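Local coordinates for protein geranyltranstransferase (Campylobacter jejuni, PDB 3NPK) that probably catalyses the condensation of geranyl diphosphate with isopentenyl diphosphate to farnesyl diphosphate, releasing pyrophosphate, in isoprenoid biosynthesis, at residues Phe42-Leu47 with Asp64-Leu69; Gln212-Ile217 with Lys251-Leu256. All coordinates share one frame; numbering follows the deposited sequence.

Contact 1 of 2, residues Phe42-Leu47 with Asp64-Leu69; sequences FRAQLL and DVALAL. With PPV (pyrophosphate), chain C.
Ala44 and Ala66 touch methyl to methyl, with their CB atoms 3.7 Å apart. They mark the closest backbone point between the two helices, where the CA atoms of Ala44 and Ala66 are 4.4 Å apart. Two such small side chains let the axes come within 8.4 Å. The helices run nearly antiparallel, at 150°. Phe9 of helix 5-14 packs on both alanines.

The larger apolar side chains meet further along. Leu47 has CG anti to its backbone N (chi1 179°), which sends its CD1 methyl across to helix 64-69. There CD1 of Leu47 lies 3.6 Å from CG1 of Val65, and the two side chains cross at about a right angle. The same methyl, Leu47 CD1, is also 3.6 Å from Leu69 CD1. Leu69 CD1 also reaches the backbone of Arg43, 3.9 Å from Arg43 O. Met185 and Ala182 of helix 164-189 pack on this leucine and valine cluster, which is buried.

The two segments thus meet through apolar groups, and the polar bonds lead elsewhere. Glu70 of helix 59-80 accepts from Ala44 N. The Arg43 side chain starts toward helix 64-69, then runs extended from CG to NE and leads away to the bound pyrophosphate. NH1 of Arg43 donates a hydrogen bond of 3.1 Å to O31 of the pyrophosphate, bent only to 160°. The oxygen lies at the guanidinium edge, in its plane. Arg92 and Lys40 N also bind the pyrophosphate. This is antiparallel helix packing in the core of the mainly helical polyprenyl synthase fold, beside its diphosphate pocket.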
ATOM      1  N   PHE A  42      18.289   2.284  -8.237  1.00 13.66           N
ATOM      2  CA  PHE A  42      18.137   2.829  -9.587  1.00 12.84           C
ATOM      3  C   PHE A  42      16.912   3.749  -9.669  1.00 11.90           C
ATOM      4  O   PHE A  42      16.985   4.848 -10.229  1.00 11.74           O
ATOM      5  CB  PHE A  42      18.039   1.651 -10.579  1.00 13.74           C
ATOM      6  CG  PHE A  42      17.749   2.044 -12.003  1.00 16.24           C
ATOM      7  CD1 PHE A  42      18.691   2.733 -12.765  1.00 16.81           C
ATOM      8  CD2 PHE A  42      16.554   1.673 -12.604  1.00 17.56           C
ATOM      9  CE1 PHE A  42      18.421   3.064 -14.097  1.00 17.24           C
ATOM     10  CE2 PHE A  42      16.285   2.003 -13.922  1.00 18.78           C
ATOM     11  CZ  PHE A  42      17.212   2.696 -14.667  1.00 18.36           C
ATOM     12  N   ARG A  43      15.789   3.316  -9.107  1.00 11.45           N
ATOM     13  CA  ARG A  43      14.580   4.126  -9.205  1.00 10.78           C
ATOM     14  C   ARG A  43      14.720   5.441  -8.429  1.00 10.77           C
ATOM     15  O   ARG A  43      14.406   6.525  -8.955  1.00 10.67           O
ATOM     16  CB  ARG A  43      13.367   3.317  -8.751  1.00 10.98           C
ATOM     17  CG  ARG A  43      13.113   2.141  -9.688  1.00 11.74           C
ATOM     18  CD  ARG A  43      12.325   1.004  -9.058  1.00 11.78           C
ATOM     19  NE  ARG A  43      12.241  -0.146  -9.966  1.00 11.94           N
ATOM     20  CZ  ARG A  43      13.216  -1.037 -10.159  1.00 12.85           C
ATOM     21  NH1 ARG A  43      14.361  -0.938  -9.494  1.00 14.06           N
ATOM     22  NH2 ARG A  43      13.044  -2.046 -11.018  1.00 13.83           N
ATOM     23  N   ALA A  44      15.176   5.357  -7.184  1.00 10.59           N
ATOM     24  CA  ALA A  44      15.497   6.566  -6.420  1.00 10.36           C
ATOM     25  C   ALA A  44      16.417   7.496  -7.210  1.00 10.37           C
ATOM     26  O   ALA A  44      16.191   8.708  -7.271  1.00 10.63           O
ATOM     27  CB  ALA A  44      16.155   6.195  -5.086  1.00 12.55           C
ATOM     28  N   GLN A  45      17.464   6.935  -7.808  1.00 10.61           N
ATOM     29  CA  GLN A  45      18.447   7.758  -8.516  1.00 11.66           C
ATOM     30  C   GLN A  45      17.902   8.415  -9.783  1.00 10.66           C
ATOM     31  O   GLN A  45      18.284   9.553 -10.114  1.00 11.44           O
ATOM     32  CB  GLN A  45      19.731   6.979  -8.801  1.00 12.64           C
ATOM     33  CG  GLN A  45      20.477   6.572  -7.512  1.00 14.37           C
ATOM     34  CD  GLN A  45      20.741   7.772  -6.617  1.00 17.63           C
ATOM     35  OE1 GLN A  45      21.000   8.869  -7.105  1.00 20.60           O
ATOM     36  NE2 GLN A  45      20.656   7.576  -5.309  1.00 18.18           N
ATOM     37  N   LEU A  46      17.006   7.729 -10.491  1.00 10.58           N
ATOM     38  CA  LEU A  46      16.334   8.360 -11.631  1.00 10.63           C
ATOM     39  C   LEU A  46      15.555   9.587 -11.176  1.00 10.05           C
ATOM     40  O   LEU A  46      15.655  10.657 -11.782  1.00 11.33           O
ATOM     41  CB  LEU A  46      15.384   7.381 -12.317  1.00 11.49           C
ATOM     42  CG  LEU A  46      16.038   6.256 -13.125  1.00 12.13           C
ATOM     43  CD1 LEU A  46      14.939   5.306 -13.550  1.00 14.22           C
ATOM     44  CD2 LEU A  46      16.792   6.814 -14.331  1.00 14.21           C
ATOM     45  N   LEU A  47      14.793   9.444 -10.093  1.00  9.39           N
ATOM     46  CA  LEU A  47      13.985  10.551  -9.597  1.00  9.77           C
ATOM     47  C   LEU A  47      14.888  11.706  -9.165  1.00 10.28           C
ATOM     48  O   LEU A  47      14.651  12.870  -9.522  1.00 10.78           O
ATOM     49  CB  LEU A  47      13.110  10.091  -8.425  1.00 10.48           C
ATOM     50  CG  LEU A  47      12.229  11.184  -7.804  1.00 10.88           C
ATOM     51  CD1 LEU A  47      10.939  10.603  -7.253  1.00 13.39           C
ATOM     52  CD2 LEU A  47      12.945  11.977  -6.696  1.00 11.45           C
ATOM     53  N   ASP A  64      12.607  12.126   0.357  1.00  9.51           N
ATOM     54  CA  ASP A  64      11.484  11.355   0.908  1.00  9.26           C
ATOM     55  C   ASP A  64      10.680  10.695  -0.214  1.00  9.17           C
ATOM     56  O   ASP A  64      10.104   9.629  -0.024  1.00  9.65           O
ATOM     57  CB  ASP A  64      10.529  12.233   1.719  1.00 10.46           C
ATOM     58  CG  ASP A  64      11.062  12.592   3.088  1.00 11.55           C
ATOM     59  OD1 ASP A  64      11.988  11.908   3.589  1.00 11.79           O
ATOM     60  OD2 ASP A  64      10.527  13.564   3.678  1.00 12.56           O
ATOM     61  N   VAL A  65      10.626  11.332  -1.381  1.00  9.11           N
ATOM     62  CA  VAL A  65       9.859  10.767  -2.491  1.00  8.93           C
ATOM     63  C   VAL A  65      10.641   9.590  -3.071  1.00  9.18           C
ATOM     64  O   VAL A  65      10.064   8.540  -3.383  1.00  9.76           O
ATOM     65  CB  VAL A  65       9.554  11.844  -3.578  1.00  9.22           C
ATOM     66  CG1 VAL A  65       8.623  11.281  -4.640  1.00  9.29           C
ATOM     67  CG2 VAL A  65       8.933  13.078  -2.932  1.00 10.64           C
ATOM     68  N   ALA A  66      11.957   9.750  -3.195  1.00  8.81           N
ATOM     69  CA  ALA A  66      12.824   8.640  -3.584  1.00  9.69           C
ATOM     70  C   ALA A  66      12.686   7.482  -2.596  1.00  9.33           C
ATOM     71  O   ALA A  66      12.676   6.305  -2.994  1.00  9.61           O
ATOM     72  CB  ALA A  66      14.284   9.103  -3.659  1.00 11.88           C
ATOM     73  N   LEU A  67      12.594   7.809  -1.306  1.00  8.76           N
ATOM     74  CA  LEU A  67      12.436   6.791  -0.273  1.00 10.00           C
ATOM     75  C   LEU A  67      11.146   5.989  -0.476  1.00  8.65           C
ATOM     76  O   LEU A  67      11.153   4.752  -0.396  1.00 10.22           O
ATOM     77  CB  LEU A  67      12.437   7.437   1.109  1.00 13.68           C
ATOM     78  CG  LEU A  67      12.580   6.464   2.283  1.00 15.17           C
ATOM     79  CD1 LEU A  67      13.903   5.722   2.157  1.00 16.46           C
ATOM     80  CD2 LEU A  67      12.522   7.247   3.583  1.00 18.01           C
ATOM     81  N   ALA A  68      10.050   6.684  -0.763  1.00  9.33           N
ATOM     82  CA  ALA A  68       8.776   6.018  -1.026  1.00  9.80           C
ATOM     83  C   ALA A  68       8.897   5.018  -2.187  1.00  8.35           C
ATOM     84  O   ALA A  68       8.368   3.894  -2.107  1.00 10.37           O
ATOM     85  CB  ALA A  68       7.701   7.047  -1.325  1.00  9.69           C
ATOM     86  N   LEU A  69       9.582   5.424  -3.260  1.00  8.57           N
ATOM     87  CA  LEU A  69       9.818   4.542  -4.405  1.00  8.78           C
ATOM     88  C   LEU A  69      10.554   3.282  -3.998  1.00  9.14           C
ATOM     89  O   LEU A  69      10.172   2.178  -4.408  1.00 10.01           O
ATOM     90  CB  LEU A  69      10.625   5.248  -5.488  1.00 11.60           C
ATOM     91  CG  LEU A  69       9.868   6.099  -6.484  1.00 13.80           C
ATOM     92  CD1 LEU A  69      10.885   6.968  -7.232  1.00 16.12           C
ATOM     93  CD2 LEU A  69       9.061   5.224  -7.435  1.00 13.96           C
TER
HETATM   94  O11 PPV C 290      15.458  -5.753  -9.384  1.00 34.36           O
HETATM   95  P1  PPV C 290      16.721  -4.710  -9.193  1.00 30.95           P
HETATM   96  O21 PPV C 290      17.932  -5.031 -10.260  1.00 31.94           O
HETATM   97  O31 PPV C 290      16.280  -3.331  -9.409  1.00 32.36           O
HETATM   98  OPP PPV C 290      17.306  -5.021  -7.692  1.00 25.85           O
HETATM   99  P2  PPV C 290      17.882  -3.979  -6.567  1.00 20.72           P
HETATM  100  O12 PPV C 290      18.366  -5.008  -5.373  1.00 21.31           O
HETATM  101  O22 PPV C 290      16.679  -3.076  -5.950  1.00 20.20           O
HETATM  102  O32 PPV C 290      19.015  -3.183  -7.069  1.00 20.76           O

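Contact 2 of 2, residues Gln212-Ile217 with Lys251-Leu256; sequences QINDDI and KTKENL
Helices 212-217 and 251-256 run nearly antiparallel, at 150°, with axes 9.7 Å apart and Ile213 facing Lys253. Ile213 and Lys253 lie alongside each other, pointing opposite ways, and CG2 of Ile213 rests 3.9 Å from CB of Lys253. The other branch of Ile213 ends in CD1, which meets Leu256 CD1 at 3.6 Å. Ile213 CD1 is also 4.0 Å from Thr252 CG2. The Ile213 side chain crosses both at about a right angle. Thr252 OG1 is hydrogen-bonded to Gln248 O in its own helix.

Lys253 joins the apolar and polar parts. Lys253 CD lies 4.0 Å from Ile217 CD1, the two side chains meeting at a slant. Beyond it the bend at chi3 (77°) turns the amine to Asn214, where Lys253 NZ makes a weak hydrogen bond of 3.4 Å to Asn214 OD1.

Phe240 and Val241 of helix 240-244 pack on Ile213 and Ile217. The arrangement is an antiparallel helix pair at the periphery of the polyprenyl synthase helical bundle. Helix 194-220 carries the second aspartate-rich motif, opened by Asp215 and Asp216. In relatives this motif binds magnesium and diphosphate, and probably does so here.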
ATOM      1  N   GLN A 212      14.675  -5.576 -19.907  1.00 20.87           N
ATOM      2  CA  GLN A 212      14.164  -6.943 -19.911  0.53 20.80           C
ATOM      3  C   GLN A 212      14.606  -7.732 -21.141  1.00 21.36           C
ATOM      4  O   GLN A 212      14.929  -8.924 -21.044  1.00 23.09           O
ATOM      5  CB  GLN A 212      12.640  -6.942 -19.778  0.53 20.71           C
ATOM      6  CG  GLN A 212      12.167  -6.481 -18.415  0.53 21.12           C
ATOM      7  CD  GLN A 212      12.792  -7.285 -17.298  0.53 22.36           C
ATOM      8  OE1 GLN A 212      12.829  -8.513 -17.353  0.53 22.68           O
ATOM      9  NE2 GLN A 212      13.291  -6.597 -16.274  0.53 23.21           N
ATOM     10  N   ILE A 213      14.621  -7.083 -22.301  1.00 21.12           N
ATOM     11  CA  ILE A 213      15.116  -7.743 -23.506  1.00 22.18           C
ATOM     12  C   ILE A 213      16.574  -8.095 -23.310  1.00 23.73           C
ATOM     13  O   ILE A 213      16.998  -9.205 -23.631  1.00 23.68           O
ATOM     14  CB  ILE A 213      14.989  -6.856 -24.758  1.00 21.00           C
ATOM     15  CG1 ILE A 213      13.527  -6.497 -25.012  1.00 20.24           C
ATOM     16  CG2 ILE A 213      15.596  -7.570 -25.976  1.00 20.78           C
ATOM     17  CD1 ILE A 213      13.343  -5.469 -26.118  1.00 21.24           C
ATOM     18  N   ASN A 214      17.337  -7.155 -22.760  1.00 24.92           N
ATOM     19  CA  ASN A 214      18.753  -7.376 -22.464  1.00 26.40           C
ATOM     20  C   ASN A 214      18.961  -8.589 -21.561  1.00 28.16           C
ATOM     21  O   ASN A 214      19.879  -9.379 -21.780  1.00 28.53           O
ATOM     22  CB  ASN A 214      19.374  -6.126 -21.821  1.00 28.01           C
ATOM     23  CG  ASN A 214      20.846  -6.310 -21.487  1.00 30.10           C
ATOM     24  OD1 ASN A 214      21.677  -6.505 -22.376  1.00 30.72           O
ATOM     25  ND2 ASN A 214      21.178  -6.248 -20.199  1.00 30.99           N
ATOM     26  N   ASP A 215      18.116  -8.727 -20.541  1.00 28.46           N
ATOM     27  CA  ASP A 215      18.192  -9.889 -19.656  1.00 30.62           C
ATOM     28  C   ASP A 215      17.950 -11.202 -20.396  1.00 30.75           C
ATOM     29  O   ASP A 215      18.669 -12.183 -20.182  1.00 31.44           O
ATOM     30  CB  ASP A 215      17.216  -9.754 -18.490  1.00 33.11           C
ATOM     31  CG  ASP A 215      17.650  -8.705 -17.491  1.00 35.36           C
ATOM     32  OD1 ASP A 215      18.803  -8.229 -17.583  1.00 36.59           O
ATOM     33  OD2 ASP A 215      16.840  -8.350 -16.611  1.00 35.74           O
ATOM     34  N   ASP A 216      16.947 -11.228 -21.268  1.00 29.83           N
ATOM     35  CA  ASP A 216      16.659 -12.439 -22.034  1.00 30.09           C
ATOM     36  C   ASP A 216      17.828 -12.794 -22.952  1.00 29.94           C
ATOM     37  O   ASP A 216      18.117 -13.968 -23.182  1.00 30.16           O
ATOM     38  CB  ASP A 216      15.375 -12.288 -22.851  1.00 30.50           C
ATOM     39  CG  ASP A 216      14.120 -12.351 -21.996  1.00 32.46           C
ATOM     40  OD1 ASP A 216      14.237 -12.536 -20.761  1.00 33.52           O
ATOM     41  OD2 ASP A 216      13.013 -12.222 -22.565  1.00 33.28           O
ATOM     42  N   ILE A 217      18.507 -11.778 -23.472  1.00 29.20           N
ATOM     43  CA  ILE A 217      19.649 -12.022 -24.346  1.00 29.96           C
ATOM     44  C   ILE A 217      20.798 -12.585 -23.523  1.00 31.92           C
ATOM     45  O   ILE A 217      21.442 -13.565 -23.913  1.00 32.46           O
ATOM     46  CB  ILE A 217      20.099 -10.740 -25.068  1.00 27.99           C
ATOM     47  CG1 ILE A 217      19.075 -10.347 -26.127  1.00 28.19           C
ATOM     48  CG2 ILE A 217      21.470 -10.938 -25.728  1.00 28.02           C
ATOM     49  CD1 ILE A 217      19.153  -8.888 -26.535  1.00 28.40           C
ATOM     50  N   LYS A 251      18.805  -7.135 -32.258  1.00 31.32           N
ATOM     51  CA  LYS A 251      18.496  -6.045 -33.174  1.00 33.14           C
ATOM     52  C   LYS A 251      17.406  -5.145 -32.595  1.00 32.53           C
ATOM     53  O   LYS A 251      17.451  -3.922 -32.743  1.00 32.78           O
ATOM     54  CB  LYS A 251      18.095  -6.621 -34.535  1.00 35.74           C
ATOM     55  CG  LYS A 251      16.908  -5.959 -35.202  1.00 38.95           C
ATOM     56  CD  LYS A 251      17.315  -4.848 -36.156  1.00 40.68           C
ATOM     57  CE  LYS A 251      16.205  -4.589 -37.172  1.00 42.27           C
ATOM     58  NZ  LYS A 251      16.282  -3.225 -37.771  1.00 43.09           N
ATOM     59  N   THR A 252      16.438  -5.754 -31.916  1.00 30.87           N
ATOM     60  CA  THR A 252      15.356  -4.997 -31.297  1.00 29.54           C
ATOM     61  C   THR A 252      15.871  -4.142 -30.142  1.00 27.89           C
ATOM     62  O   THR A 252      15.530  -2.969 -30.040  1.00 27.84           O
ATOM     63  CB  THR A 252      14.235  -5.917 -30.783  1.00 31.06           C
ATOM     64  OG1 THR A 252      13.661  -6.630 -31.888  1.00 32.50           O
ATOM     65  CG2 THR A 252      13.150  -5.110 -30.083  1.00 31.96           C
ATOM     66  N   LYS A 253      16.680  -4.737 -29.273  1.00 25.82           N
ATOM     67  CA  LYS A 253      17.287  -3.993 -28.182  1.00 26.81           C
ATOM     68  C   LYS A 253      18.124  -2.841 -28.731  1.00 25.89           C
ATOM     69  O   LYS A 253      18.080  -1.722 -28.209  1.00 25.50           O
ATOM     70  CB  LYS A 253      18.151  -4.910 -27.314  1.00 28.71           C
ATOM     71  CG  LYS A 253      18.866  -4.193 -26.189  1.00 31.02           C
ATOM     72  CD  LYS A 253      19.926  -5.056 -25.521  1.00 33.50           C
ATOM     73  CE  LYS A 253      21.186  -5.149 -26.372  1.00 35.30           C
ATOM     74  NZ  LYS A 253      22.388  -5.498 -25.558  1.00 36.42           N
ATOM     75  N   GLU A 254      18.885  -3.106 -29.790  1.00 26.39           N
ATOM     76  CA  GLU A 254      19.751  -2.076 -30.351  1.00 27.32           C
ATOM     77  C   GLU A 254      18.935  -0.947 -30.975  1.00 27.41           C
ATOM     78  O   GLU A 254      19.262   0.235 -30.806  1.00 27.97           O
ATOM     79  CB  GLU A 254      20.750  -2.688 -31.343  1.00 30.20           C
ATOM     80  CG  GLU A 254      21.817  -3.540 -30.648  1.00 33.96           C
ATOM     81  CD  GLU A 254      22.701  -4.330 -31.607  1.00 37.80           C
ATOM     82  OE1 GLU A 254      22.395  -4.373 -32.818  1.00 39.36           O
ATOM     83  OE2 GLU A 254      23.705  -4.916 -31.143  1.00 38.79           O
ATOM     84  N   ASN A 255      17.866  -1.300 -31.684  1.00 26.73           N
ATOM     85  CA  ASN A 255      16.958  -0.280 -32.212  1.00 28.13           C
ATOM     86  C   ASN A 255      16.366   0.598 -31.110  1.00 26.60           C
ATOM     87  O   ASN A 255      16.323   1.833 -31.227  1.00 26.58           O
ATOM     88  CB  ASN A 255      15.829  -0.919 -33.028  1.00 30.60           C
ATOM     89  CG  ASN A 255      16.306  -1.448 -34.369  1.00 33.33           C
ATOM     90  OD1 ASN A 255      17.379  -1.080 -34.852  1.00 35.04           O
ATOM     91  ND2 ASN A 255      15.508  -2.316 -34.979  1.00 33.88           N
ATOM     92  N   LEU A 256      15.908  -0.046 -30.044  1.00 24.51           N
ATOM     93  CA  LEU A 256      15.325   0.667 -28.915  1.00 24.41           C
ATOM     94  C   LEU A 256      16.335   1.586 -28.241  1.00 23.18           C
ATOM     95  O   LEU A 256      16.000   2.714 -27.900  1.00 23.36           O
ATOM     96  CB  LEU A 256      14.738  -0.313 -27.901  1.00 24.80           C
ATOM     97  CG  LEU A 256      13.452  -0.982 -28.376  1.00 25.56           C
ATOM     98  CD1 LEU A 256      13.050  -2.100 -27.431  1.00 26.17           C
ATOM     99  CD2 LEU A 256      12.321   0.034 -28.540  1.00 26.65           C
TER

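Contact 1 and contact 2 come in series along the chain, and both belong to the polyprenyl synthase fold. They use four different helices: 42-54 with 59-80, then 194-220 with 246-265. Their centres are 25 Å apart, yet their nearest atoms are about 7 Å apart without touching. Contact 1 is central, about 8 Å from the centre of the chain, and builds the core beside the pyrophosphate. Contact 2 lies about 19 Å from that centre and packs an outer helix on helix 194-220. The Asn214 side chain is still about 11 Å from the pyrophosphate. Helix 164-189 and the ring contact of Phe42 with Phe211 tie the two regions together.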